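Local atomic coordinates of packaging enzyme P4 (PDB entry 4BLO), a protein that hydrolyses nucleoside triphosphates and, as a hexameric RecA-like helicase of a double-stranded RNA phage, probably drives viral RNA into the capsid. Residues 39-42 against 43-47; 57-61 against 62-66; 165-168 against 169-173. All coordinates share one frame; numbering follows the deposited sequence.

Interaction 1 (39-42 against 43-47); sequences VVIK and TYIAA
T43 turns its hydroxyl back on the carbonyl of V39, one helical turn earlier, and OG1 of T43 donates to V39 O at 2.7 Å. The backbone amide of T43 reaches the same acceptor, its N lying 2.9 Å from V39 O, so a single oxygen is gripped twice by one residue. The two donors use different regions of it. The amide arrives almost end-on to the C=O bond, whereas OG1 stands above the carbonyl plane, 48° out of it. Rotation about the CA-CB bond of T43 allows this: at chi1 -48° the hydroxyl lies beside the residue's own N, close to the preceding turn, and the methyl CG2 takes the place anti to that N. CG1 of V39 flanks the hydroxyl, 4.0 Å from OG1 of T43.

On another side of the helix I41 and I45 form an apolar i to i+4 pair. CG2 of I41 meets CD1 of I45 at 4.2 Å, the two side chains crossing at a slant. The CG1 arm of I45, beside its own N (chi1 -67°), also leans over the preceding turn, CG1 coming 3.4 Å from I41 O.

Beneath these side chains runs the regular alpha-helical ladder. Y44 N bonds V40 O at 2.9 Å, and A46 N bonds K42 O at 3.0 Å; I45 N pairs likewise with I41 O.

The amine NZ of K42 finds its partner in helix 7-22, in a salt bridge with D21. The stretch belongs to helix 38-54 and packs against two helices: K42 and I45 on helix 7-22, V40 and Y44 on helix 167-179, and I41 on both, with Y44 and A47 also meeting the short helix 66-69.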
# COMPACT_ATOMS: atom_id res chain seq x y z
N VAL L 39 23.40 -9.76 -28.53
CA VAL L 39 24.50 -9.13 -29.27
C VAL L 39 25.55 -8.55 -28.32
O VAL L 39 26.75 -8.78 -28.51
CB VAL L 39 23.97 -8.04 -30.25
CG1 VAL L 39 25.10 -7.39 -31.04
CG2 VAL L 39 22.92 -8.62 -31.19
N VAL L 40 25.10 -7.83 -27.28
CA VAL L 40 25.94 -7.19 -26.26
C VAL L 40 26.86 -8.24 -25.58
O VAL L 40 28.06 -7.98 -25.44
CB VAL L 40 25.06 -6.42 -25.22
CG1 VAL L 40 25.90 -5.69 -24.18
CG2 VAL L 40 24.13 -5.43 -25.93
N ILE L 41 26.31 -9.43 -25.22
CA ILE L 41 27.05 -10.53 -24.57
C ILE L 41 28.13 -11.04 -25.54
O ILE L 41 29.28 -11.22 -25.13
CB ILE L 41 26.11 -11.67 -24.06
CG1 ILE L 41 25.01 -11.13 -23.12
CG2 ILE L 41 26.92 -12.76 -23.35
CD1 ILE L 41 23.70 -11.81 -23.24
N LYS L 42 27.76 -11.23 -26.84
CA LYS L 42 28.69 -11.67 -27.89
C LYS L 42 29.84 -10.67 -28.04
O LYS L 42 31.01 -11.07 -28.08
CB LYS L 42 27.97 -11.85 -29.24
CG LYS L 42 26.96 -13.00 -29.29
CD LYS L 42 26.58 -13.39 -30.73
CE LYS L 42 25.72 -12.37 -31.44
NZ LYS L 42 25.38 -12.80 -32.82
N THR L 43 29.51 -9.36 -28.08
CA THR L 43 30.44 -8.25 -28.20
C THR L 43 31.42 -8.25 -27.02
O THR L 43 32.62 -8.03 -27.22
CB THR L 43 29.68 -6.91 -28.32
OG1 THR L 43 28.63 -7.05 -29.29
CG2 THR L 43 30.58 -5.75 -28.70
N TYR L 44 30.90 -8.54 -25.80
CA TYR L 44 31.70 -8.63 -24.58
C TYR L 44 32.71 -9.78 -24.69
O TYR L 44 33.88 -9.55 -24.42
CB TYR L 44 30.81 -8.80 -23.34
CG TYR L 44 31.57 -8.96 -22.04
CD1 TYR L 44 32.14 -7.86 -21.41
CD2 TYR L 44 31.66 -10.19 -21.41
CE1 TYR L 44 32.85 -7.99 -20.21
CE2 TYR L 44 32.35 -10.34 -20.20
CZ TYR L 44 32.95 -9.24 -19.61
OH TYR L 44 33.62 -9.38 -18.42
N ILE L 45 32.26 -10.98 -25.13
CA ILE L 45 33.10 -12.17 -25.29
C ILE L 45 34.28 -11.84 -26.24
O ILE L 45 35.43 -12.08 -25.88
CB ILE L 45 32.29 -13.42 -25.77
CG1 ILE L 45 31.31 -13.89 -24.67
CG2 ILE L 45 33.22 -14.57 -26.21
CD1 ILE L 45 30.13 -14.72 -25.15
N ALA L 46 33.97 -11.23 -27.42
CA ALA L 46 34.96 -10.81 -28.42
C ALA L 46 36.01 -9.84 -27.84
O ALA L 46 37.20 -9.99 -28.12
CB ALA L 46 34.24 -10.16 -29.60
N ALA L 47 35.56 -8.88 -27.01
CA ALA L 47 36.42 -7.89 -26.36
C ALA L 47 37.36 -8.54 -25.33
O ALA L 47 38.53 -8.15 -25.26
CB ALA L 47 35.57 -6.82 -25.69

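Interaction 2 (57-61 against 62-66); sequences GSLAG and VDIRP
I64 holds CG1 between its backbone N and carbonyl carbon (chi1 60°), which lays CG1 over the carbonyl of G61, 3.3 Å from G61 O, and leaves CG2 anti to the carbonyl carbon, facing L59. There CG2 of I64 meets CD2 of L59 at 3.6 Å. D63 instead sets CG beside its own N (chi1 -53°), and its carboxylate lies next to the methyl of A60, OD2 being 3.4 Å from A60 CB.

These groups surround a beta turn, A60 to D63, with helix-like backbone angles at G61 and V62. D63 N donates to A60 O at 2.8 Å, from well above the carbonyl plane. I64 N follows with two weak bonds, 3.4 Å to A60 O and equally far from G61 O.

Beyond the turn, I64 packs on L177 of helix 167-179 and L59 on L51 and A52 of helix 38-54. V62 touches A104 of the second subunit, and R65 is the N-cap of helix 66-69.

The chemistry is thus divided: the short but bent D63 N to A60 O bond closes the turn, the two weak bonds of I64 N extend it by one residue, and the purely apolar L59-I64 contact brings its two flanks side by side.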
# COMPACT_ATOMS: atom_id res chain seq x y z
N GLY L 57 47.38 -14.62 -22.23
CA GLY L 57 46.29 -15.49 -21.78
C GLY L 57 45.70 -14.92 -20.52
O GLY L 57 44.51 -14.59 -20.47
N SER L 58 46.55 -14.75 -19.49
CA SER L 58 46.24 -14.18 -18.18
C SER L 58 45.62 -12.77 -18.32
O SER L 58 46.11 -11.96 -19.11
CB SER L 58 47.50 -14.13 -17.33
OG SER L 58 47.21 -13.85 -15.97
N LEU L 59 44.52 -12.52 -17.58
CA LEU L 59 43.76 -11.27 -17.56
C LEU L 59 43.46 -10.81 -16.14
O LEU L 59 43.27 -11.64 -15.24
CB LEU L 59 42.45 -11.46 -18.34
CG LEU L 59 42.18 -10.58 -19.58
CD1 LEU L 59 43.43 -10.22 -20.35
CD2 LEU L 59 41.19 -11.23 -20.49
N ALA L 60 43.38 -9.48 -15.96
CA ALA L 60 43.03 -8.85 -14.69
C ALA L 60 41.55 -8.50 -14.68
O ALA L 60 41.05 -7.88 -15.63
CB ALA L 60 43.88 -7.62 -14.47
N GLY L 61 40.85 -8.91 -13.62
CA GLY L 61 39.42 -8.67 -13.41
C GLY L 61 39.00 -7.23 -13.63
O GLY L 61 37.91 -6.98 -14.14
N VAL L 62 39.88 -6.28 -13.28
CA VAL L 62 39.70 -4.84 -13.45
C VAL L 62 39.58 -4.49 -14.93
O VAL L 62 38.81 -3.61 -15.29
CB VAL L 62 40.86 -4.03 -12.82
CG1 VAL L 62 40.42 -2.63 -12.44
CG2 VAL L 62 41.47 -4.75 -11.62
N ASP L 63 40.37 -5.15 -15.78
CA ASP L 63 40.41 -4.86 -17.21
C ASP L 63 39.24 -5.46 -17.98
O ASP L 63 38.97 -5.01 -19.10
CB ASP L 63 41.73 -5.35 -17.82
CG ASP L 63 43.00 -4.85 -17.13
OD1 ASP L 63 42.96 -3.74 -16.55
OD2 ASP L 63 44.02 -5.56 -17.19
N ILE L 64 38.55 -6.47 -17.40
CA ILE L 64 37.43 -7.14 -18.09
C ILE L 64 36.06 -6.64 -17.59
O ILE L 64 35.05 -7.28 -17.90
CB ILE L 64 37.52 -8.68 -18.03
CG1 ILE L 64 37.53 -9.23 -16.58
CG2 ILE L 64 38.72 -9.16 -18.84
CD1 ILE L 64 37.10 -10.65 -16.42
N ARG L 65 35.99 -5.49 -16.89
CA ARG L 65 34.69 -4.97 -16.44
C ARG L 65 33.94 -4.40 -17.69
O ARG L 65 34.60 -3.83 -18.57
CB ARG L 65 34.83 -3.98 -15.27
CG ARG L 65 35.30 -2.59 -15.62
CD ARG L 65 36.34 -2.08 -14.65
NE ARG L 65 35.83 -1.84 -13.31
CZ ARG L 65 36.39 -1.01 -12.44
NH1 ARG L 65 37.48 -0.32 -12.78
NH2 ARG L 65 35.87 -0.84 -11.23
N PRO L 66 32.61 -4.65 -17.84
CA PRO L 66 31.91 -4.23 -19.08
C PRO L 66 31.95 -2.74 -19.37
O PRO L 66 32.01 -2.38 -20.55
CB PRO L 66 30.47 -4.69 -18.84
CG PRO L 66 30.57 -5.75 -17.83
CD PRO L 66 31.70 -5.38 -16.94

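Interaction 3 (165-168 against 169-173); sequences STLD and EMLIV
E169 reaches back past the start of its own helix, its side chain crossing that of T166 at about a right angle, and delivers its carboxylate to S165. OE1 of E169 accepts three donors there, each from a different direction. S165 N meets it nearly in line with the C-O bond, at 2.6 Å from OE1 of E169. The hydroxyl OG of S165 comes to OE1 of E169 at 3.1 Å on the syn side, 31° out of the carboxylate plane. T166 N, 3.2 Å from OE1 of E169, approaches from above that plane, 65° out of it.

T166 returns the bond: its OG1 accepts from E169 N at 3.2 Å. With chi1 83° that oxygen stands between the N and carbonyl carbon of T166, turned to the amide of E169 in the first turn of the helix. The reciprocal pair is a capping box, T166 as N-cap and E169 three residues on.

Away from the cap, L167 makes apolar contacts. Its CG lies 4.3 Å from CD1 of L171, one turn ahead, and CD1 of L167 is equally far from CE of M170, whose chain bends at its last torsion. Separately, I172 leans over the D168 carbonyl, its CG1 3.3 Å from D168 O.

Around the cap, E169 packs against P66 and S67 of helix 66-69. S165 O accepts from the indole NE1 of W148. The second subunit also borders the site, with backbone bonds to S165 and with I97 against L167.

Three donors on one oxygen, together with the nearby N-terminus of helix 167-179, would probably stabilise negative charge on the buried E169 carboxylate. In turn the carboxylate fixes the backbone at S165 and T166, where the chain passes from strand 161-163 into the helix.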
# COMPACT_ATOMS: atom_id res chain seq x y z
N SER L 165 28.19 -2.27 -11.42
CA SER L 165 27.25 -1.30 -10.86
C SER L 165 25.80 -1.64 -11.19
O SER L 165 24.94 -1.33 -10.37
CB SER L 165 27.58 0.10 -11.37
OG SER L 165 27.31 0.27 -12.75
N THR L 166 25.51 -2.24 -12.39
CA THR L 166 24.14 -2.55 -12.84
C THR L 166 23.87 -4.06 -12.96
O THR L 166 24.80 -4.87 -13.02
CB THR L 166 23.81 -1.85 -14.19
OG1 THR L 166 24.31 -2.59 -15.32
CG2 THR L 166 24.27 -0.40 -14.25
N LEU L 167 22.56 -4.43 -13.04
CA LEU L 167 22.08 -5.80 -13.23
C LEU L 167 22.47 -6.30 -14.63
O LEU L 167 22.82 -7.47 -14.80
CB LEU L 167 20.55 -5.90 -13.01
CG LEU L 167 19.89 -7.27 -13.32
CD1 LEU L 167 20.38 -8.36 -12.38
CD2 LEU L 167 18.39 -7.17 -13.29
N ASP L 168 22.43 -5.38 -15.63
CA ASP L 168 22.83 -5.63 -17.02
C ASP L 168 24.27 -6.15 -17.05
O ASP L 168 24.53 -7.18 -17.68
CB ASP L 168 22.69 -4.36 -17.87
CG ASP L 168 21.29 -3.84 -18.10
OD1 ASP L 168 20.34 -4.47 -17.64
OD2 ASP L 168 21.15 -2.77 -18.72
N GLU L 169 25.19 -5.44 -16.34
CA GLU L 169 26.60 -5.80 -16.22
C GLU L 169 26.77 -7.19 -15.59
O GLU L 169 27.58 -7.97 -16.09
CB GLU L 169 27.37 -4.75 -15.39
CG GLU L 169 27.63 -3.44 -16.12
CD GLU L 169 28.07 -2.27 -15.27
OE1 GLU L 169 28.20 -2.45 -14.03
OE2 GLU L 169 28.25 -1.16 -15.82
N MET L 170 25.99 -7.51 -14.54
CA MET L 170 26.07 -8.82 -13.87
C MET L 170 25.78 -9.95 -14.84
O MET L 170 26.57 -10.90 -14.92
CB MET L 170 25.10 -8.90 -12.68
CG MET L 170 25.43 -10.05 -11.76
SD MET L 170 23.97 -10.69 -10.92
CE MET L 170 23.19 -11.61 -12.26
N LEU L 171 24.68 -9.85 -15.59
CA LEU L 171 24.27 -10.86 -16.57
C LEU L 171 25.27 -10.97 -17.71
O LEU L 171 25.55 -12.09 -18.14
CB LEU L 171 22.86 -10.56 -17.09
CG LEU L 171 21.72 -10.64 -16.06
CD1 LEU L 171 20.47 -10.00 -16.58
CD2 LEU L 171 21.44 -12.08 -15.65
N ILE L 172 25.85 -9.84 -18.17
CA ILE L 172 26.86 -9.82 -19.24
C ILE L 172 28.06 -10.69 -18.84
O ILE L 172 28.45 -11.57 -19.61
CB ILE L 172 27.29 -8.36 -19.58
CG1 ILE L 172 26.22 -7.65 -20.42
CG2 ILE L 172 28.63 -8.33 -20.32
CD1 ILE L 172 26.38 -6.16 -20.47
N VAL L 173 28.62 -10.44 -17.64
CA VAL L 173 29.79 -11.16 -17.15
C VAL L 173 29.43 -12.62 -16.84
O VAL L 173 30.19 -13.51 -17.21
CB VAL L 173 30.45 -10.46 -15.93
CG1 VAL L 173 31.79 -11.10 -15.58
CG2 VAL L 173 30.65 -8.97 -16.19

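The three contacts follow one another along the chain without interleaving, and their centres lie about 13 to 15 Å apart. Interaction 1 is on helix 38-54, interaction 2 in the loop leading from it to helix 66-69, and interaction 3 at the start of helix 167-179, next to strand 161-163, outermost in this chain's main RecA-like sheet. They converge on Y44 and P66. OH of Y44 probably hydrogen-bonds I64 O, while its ring packs on I172; P66 CG touches V173 CG2 at 3.6 Å. Helix 38-54 and the loop after it thus pack against helix 167-179 of the RecA-like core. Interactions 2 and 3 both also touch the second subunit, so this junction borders an interface of the hexamer.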